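Local atomic coordinates of TRAP dicarboxylate transporter, DctP subunit (Ochrobactrum anthropi, PDB entry 4P47), a protein that probably binds a small solute, likely a carboxylate, in the periplasm and hands it to the membrane part of a TRAP transporter. Residues T31-A36 / V88-V92; K103-A107 / E318-T323. All coordinates share one frame; numbering follows the deposited sequence.

Contact 1. Residues T31-A36 / V88-V92; sequences TIKFAA and VEMTV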
loop_
_atom_site.group_PDB
_atom_site.type_symbol
_atom_site.label_atom_id
_atom_site.label_comp_id
_atom_site.label_asym_id
_atom_site.label_seq_id
_atom_site.Cartn_x
_atom_site.Cartn_y
_atom_site.Cartn_z
ATOM N N THR A 31 -17.734 18.398 -11.911
ATOM C CA THR A 31 -17.953 17.756 -10.630
ATOM C C THR A 31 -17.226 16.435 -10.643
ATOM O O THR A 31 -17.350 15.649 -11.576
ATOM C CB THR A 31 -19.447 17.533 -10.330
ATOM O OG1 THR A 31 -20.117 18.796 -10.297
ATOM C CG2 THR A 31 -19.631 16.848 -8.979
ATOM N N ILE A 32 -16.447 16.215 -9.598
ATOM C CA ILE A 32 -15.675 15.010 -9.469
ATOM C C ILE A 32 -16.069 14.278 -8.200
ATOM O O ILE A 32 -15.902 14.813 -7.104
ATOM C CB ILE A 32 -14.185 15.338 -9.380
ATOM C CG1 ILE A 32 -13.692 15.959 -10.683
ATOM C CG2 ILE A 32 -13.398 14.075 -9.041
ATOM C CD1 ILE A 32 -12.209 16.381 -10.649
ATOM N N LYS A 33 -16.597 13.067 -8.343
ATOM C CA LYS A 33 -16.856 12.196 -7.203
ATOM C C LYS A 33 -15.597 11.376 -6.943
ATOM O O LYS A 33 -15.087 10.732 -7.850
ATOM C CB LYS A 33 -18.052 11.284 -7.491
ATOM C CG LYS A 33 -19.336 12.041 -7.797
ATOM C CD LYS A 33 -20.521 11.114 -8.098
ATOM C CE LYS A 33 -21.796 11.897 -8.419
ATOM N NZ LYS A 33 -22.993 11.022 -8.603
ATOM N N PHE A 34 -15.104 11.405 -5.707
ATOM C CA PHE A 34 -13.832 10.782 -5.338
ATOM C C PHE A 34 -14.109 9.822 -4.191
ATOM O O PHE A 34 -14.374 10.250 -3.059
ATOM C CB PHE A 34 -12.865 11.908 -4.927
ATOM C CG PHE A 34 -11.425 11.503 -4.690
ATOM C CD1 PHE A 34 -10.980 10.211 -4.819
ATOM C CD2 PHE A 34 -10.520 12.476 -4.364
ATOM C CE1 PHE A 34 -9.617 9.886 -4.580
ATOM C CE2 PHE A 34 -9.193 12.180 -4.140
ATOM C CZ PHE A 34 -8.735 10.877 -4.254
ATOM N N ALA A 35 -14.070 8.532 -4.504
ATOM C CA ALA A 35 -14.455 7.488 -3.561
ATOM C C ALA A 35 -13.235 6.799 -2.950
ATOM O O ALA A 35 -12.197 6.658 -3.589
ATOM C CB ALA A 35 -15.284 6.464 -4.278
ATOM N N ALA A 36 -13.345 6.358 -1.700
ATOM C CA ALA A 36 -12.324 5.515 -1.094
ATOM C C ALA A 36 -12.918 4.709 0.034
ATOM O O ALA A 36 -14.036 4.960 0.470
ATOM C CB ALA A 36 -11.166 6.356 -0.573
ATOM N N VAL A 88 -18.070 6.693 -11.520
ATOM C CA VAL A 88 -17.391 7.367 -10.415
ATOM C C VAL A 88 -16.131 7.946 -11.047
ATOM O O VAL A 88 -15.422 7.226 -11.744
ATOM C CB VAL A 88 -17.050 6.376 -9.299
ATOM C CG1 VAL A 88 -16.251 7.045 -8.207
ATOM C CG2 VAL A 88 -18.340 5.770 -8.732
ATOM N N GLU A 89 -15.841 9.231 -10.846
ATOM C CA GLU A 89 -14.698 9.860 -11.535
ATOM C C GLU A 89 -13.345 9.500 -10.966
ATOM O O GLU A 89 -12.389 9.310 -11.718
ATOM C CB GLU A 89 -14.807 11.379 -11.524
ATOM C CG GLU A 89 -15.889 11.936 -12.447
ATOM C CD GLU A 89 -17.297 11.791 -11.907
ATOM O OE1 GLU A 89 -17.480 11.649 -10.686
ATOM O OE2 GLU A 89 -18.239 11.828 -12.739
ATOM N N MET A 90 -13.230 9.456 -9.645
ATOM C CA MET A 90 -11.917 9.243 -9.022
ATOM C C MET A 90 -11.964 8.251 -7.878
ATOM O O MET A 90 -12.981 8.104 -7.205
ATOM C CB MET A 90 -11.324 10.557 -8.484
ATOM C CG MET A 90 -10.743 11.467 -9.559
ATOM S SD MET A 90 -9.871 12.933 -8.933
ATOM C CE MET A 90 -8.507 12.100 -8.108
ATOM N N THR A 91 -10.842 7.589 -7.644
ATOM C CA THR A 91 -10.686 6.768 -6.461
ATOM C C THR A 91 -9.210 6.676 -6.120
ATOM O O THR A 91 -8.331 7.038 -6.926
ATOM C CB THR A 91 -11.303 5.375 -6.642
ATOM O OG1 THR A 91 -11.421 4.719 -5.378
ATOM C CG2 THR A 91 -10.468 4.519 -7.557
ATOM N N VAL A 92 -8.937 6.216 -4.908
ATOM C CA VAL A 92 -7.593 5.882 -4.468
ATOM C C VAL A 92 -7.653 4.532 -3.752
ATOM O O VAL A 92 -8.560 4.285 -2.966
ATOM C CB VAL A 92 -6.994 7.021 -3.581
ATOM C CG1 VAL A 92 -7.898 7.342 -2.377
ATOM C CG2 VAL A 92 -5.579 6.680 -3.164
HETATM O O HOH W 1 -18.913 14.469 -13.606
#
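Met-90 N donates a hydrogen bond to Lys-33 O at 2.9 Å, and Ala-35 N returns one to Met-90 O at 2.9 Å. Met-90 thus bonds through its N and O to the two residues flanking Phe-34, which, with strand directions 21° apart, marks a parallel pair in which Phe-34 is level with Met-90.

Two side chains prolong the backbone pattern. Where the second strand has not yet begun, Glu-89 folds back through a bend at chi2 (77°), which brings OE1 to Lys-33 N at 2.9 Å. The N-H meets the anti side of that oxygen, 34° out of the carboxylate plane. OE2 is tied to Thr-31 O by a water that donates to both, so the carboxylate and its water meet backbone groups much as a further strand residue might. At the far end Thr-91 OG1 donates to Ala-35 O over 2.7 Å, from above the carbonyl plane.

These are strands of the periplasmic binding protein fold: 30-35 lies between 63-68 and 90-94, and the 51 residues linking the two segments include helices 43-58 and 76-85, which pack on opposite faces of the sheet.

On the Phe-34 face, Met-90 CE sits 4.1 Å from the ring centroid, a CH-pi contact, with SD farther off above the same face and 3.7 Å from Ile-32 CG2. Val-92 N approaches the ring edge in plane, while Phe-51 of helix 43-58 meets the ring steeply. On the other face Ala-35 CB touches Val-88 CG1, beneath Thr-79 and Leu-83 of helix 76-85.

Contact 2. Residues K103-A107 / E318-T323; sequences KAFEA and EIGAET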
loop_
_atom_site.group_PDB
_atom_site.type_symbol
_atom_site.label_atom_id
_atom_site.label_comp_id
_atom_site.label_asym_id
_atom_site.label_seq_id
_atom_site.Cartn_x
_atom_site.Cartn_y
_atom_site.Cartn_z
ATOM N N LYS A 103 -1.396 -6.873 -15.244
ATOM C CA LYS A 103 -0.629 -7.808 -14.426
ATOM C C LYS A 103 0.675 -7.251 -13.862
ATOM O O LYS A 103 1.123 -7.684 -12.785
ATOM C CB LYS A 103 -0.321 -9.069 -15.239
ATOM C CG LYS A 103 -1.276 -10.189 -14.956
ATOM C CD LYS A 103 -1.072 -10.739 -13.549
ATOM C CE LYS A 103 -2.328 -11.422 -13.059
ATOM N NZ LYS A 103 -2.981 -12.234 -14.127
ATOM N N ALA A 104 1.284 -6.309 -14.570
ATOM C CA ALA A 104 2.531 -5.726 -14.114
ATOM C C ALA A 104 2.382 -5.120 -12.713
ATOM O O ALA A 104 3.375 -5.064 -11.992
ATOM C CB ALA A 104 3.039 -4.695 -15.115
ATOM N N PHE A 105 1.185 -4.656 -12.358
ATOM C CA PHE A 105 0.987 -4.070 -11.036
ATOM C C PHE A 105 1.204 -5.074 -9.900
ATOM O O PHE A 105 1.381 -4.655 -8.756
ATOM C CB PHE A 105 -0.378 -3.407 -10.927
ATOM C CG PHE A 105 -0.396 -1.997 -11.431
ATOM C CD1 PHE A 105 -0.629 -1.723 -12.774
ATOM C CD2 PHE A 105 -0.166 -0.947 -10.579
ATOM C CE1 PHE A 105 -0.637 -0.419 -13.243
ATOM C CE2 PHE A 105 -0.176 0.365 -11.059
ATOM C CZ PHE A 105 -0.414 0.616 -12.396
ATOM N N GLU A 106 1.227 -6.372 -10.171
ATOM C CA GLU A 106 1.582 -7.340 -9.134
ATOM C C GLU A 106 2.970 -7.092 -8.591
ATOM O O GLU A 106 3.277 -7.488 -7.458
ATOM C CB GLU A 106 1.452 -8.750 -9.695
ATOM C CG GLU A 106 1.711 -9.875 -8.732
ATOM C CD GLU A 106 1.389 -11.214 -9.348
ATOM O OE1 GLU A 106 2.126 -11.631 -10.278
ATOM O OE2 GLU A 106 0.408 -11.836 -8.920
ATOM N N ALA A 107 3.798 -6.384 -9.353
ATOM C CA ALA A 107 5.137 -6.067 -8.878
ATOM C C ALA A 107 5.105 -5.304 -7.539
ATOM O O ALA A 107 6.014 -5.449 -6.724
ATOM C CB ALA A 107 5.938 -5.267 -9.931
ATOM N N GLU A 318 4.865 -13.579 -15.406
ATOM C CA GLU A 318 3.574 -12.923 -15.657
ATOM C C GLU A 318 3.641 -11.411 -15.457
ATOM O O GLU A 318 2.977 -10.664 -16.167
ATOM C CB GLU A 318 2.443 -13.538 -14.826
ATOM C CG GLU A 318 2.544 -13.272 -13.343
ATOM C CD GLU A 318 1.424 -13.936 -12.557
ATOM O OE1 GLU A 318 0.628 -14.676 -13.164
ATOM O OE2 GLU A 318 1.335 -13.719 -11.330
ATOM N N ILE A 319 4.469 -10.960 -14.522
ATOM C CA ILE A 319 4.704 -9.531 -14.338
ATOM C C ILE A 319 5.418 -8.958 -15.571
ATOM O O ILE A 319 5.064 -7.883 -16.074
ATOM C CB ILE A 319 5.537 -9.259 -13.062
ATOM C CG1 ILE A 319 4.700 -9.569 -11.815
ATOM C CG2 ILE A 319 5.995 -7.810 -13.033
ATOM C CD1 ILE A 319 5.487 -9.636 -10.508
ATOM N N GLY A 320 6.425 -9.686 -16.038
ATOM C CA GLY A 320 7.227 -9.298 -17.185
ATOM C C GLY A 320 8.652 -8.948 -16.786
ATOM O O GLY A 320 8.874 -8.167 -15.855
ATOM N N ALA A 321 9.627 -9.514 -17.495
ATOM C CA ALA A 321 11.026 -9.190 -17.246
ATOM C C ALA A 321 11.298 -7.689 -17.321
ATOM O O ALA A 321 12.099 -7.154 -16.549
ATOM C CB ALA A 321 11.926 -9.944 -18.236
ATOM N N GLU A 322 10.646 -7.004 -18.255
ATOM C CA GLU A 322 10.853 -5.570 -18.411
ATOM C C GLU A 322 10.603 -4.846 -17.082
ATOM O O GLU A 322 11.395 -4.024 -16.625
ATOM C CB GLU A 322 9.925 -5.010 -19.502
ATOM C CG GLU A 322 10.072 -3.506 -19.766
ATOM C CD GLU A 322 11.233 -3.158 -20.690
ATOM O OE1 GLU A 322 11.666 -4.027 -21.472
ATOM O OE2 GLU A 322 11.718 -2.008 -20.632
ATOM N N THR A 323 9.466 -5.134 -16.493
ATOM C CA THR A 323 9.092 -4.505 -15.242
ATOM C C THR A 323 9.995 -4.972 -14.092
ATOM O O THR A 323 10.528 -4.151 -13.338
ATOM C CB THR A 323 7.625 -4.791 -14.931
ATOM O OG1 THR A 323 6.788 -4.220 -15.948
ATOM C CG2 THR A 323 7.215 -4.206 -13.611
#
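Ile-319 spreads its two branches over the turn 103-107, both meeting Ala-107. CG1 lies 3.6 Å from Glu-106 OE1, CD1 reaches Ala-107 N at 3.8 Å, and CG2 packs on Ala-107 CB at 4.0 Å. The spread follows from its torsions: CG2 stands anti to the backbone N, while chi2 of 167° extends CD1 from CG1. Thr-323 continues this surface, placing CG2 against Ala-107 CB and OG1 against Ala-104 CB.

Beside the isoleucine, the carboxylates of Glu-106 and Glu-318 meet with Glu-106 OE1 only 2.5 Å from Glu-318 OE2. The side chains cross at about a right angle, and their carboxylate planes are turned 34° from each other. Lys-103 runs across Glu-318, its CD near the carboxylate carbon, but NZ remains 4.5 Å from Glu-318 OE1, too far for a salt bridge.

The backbones set these positions. Residues 103-105, in the loop between strand 90-94 and helix 117-125, form a 3-10 turn, in which Glu-106 N bonds to Lys-103 O at 2.9 Å and Ala-107 N to Ala-104 O. Opposite, Gly-320 ends helix 316-319 with a positive phi of 112° and serves as N-cap of helix 321-336, so Ile-319 and Thr-323 reach the turn from two successive helices. Phe-128 of helix 127-133 touches both Ala-107 and Thr-323, Arg-135 touches Ala-104 and Thr-323, and Phe-315 lies on Glu-106.

Such an oxygen-oxygen separation would be unfavourable between two ionised acids; one carboxyl group is therefore probably protonated, with the nearby lysine charge perhaps easing the remaining negative charge.

Both segments of contact 1 precede those of contact 2 in the chain. Their centres lie 27 Å apart and their nearest atoms about 11 Å, without touching. Strand 90-94 connects them in sequence: it supplies the second segment of contact 1, and the loop after it carries residues 103-107. Contact 1 is the shorter-range of the two in sequence, joining neighbouring strands of the sheet across 51 residues. Contact 2 spans 210 residues, bringing helices 316-319 and 321-336, near the C-terminal end, onto that loop. Contact 1 thus joins two early strands of a sheet that late strands, such as 229-245 beside 90-94, also enter; contact 2 joins early and late parts through a loop and helices.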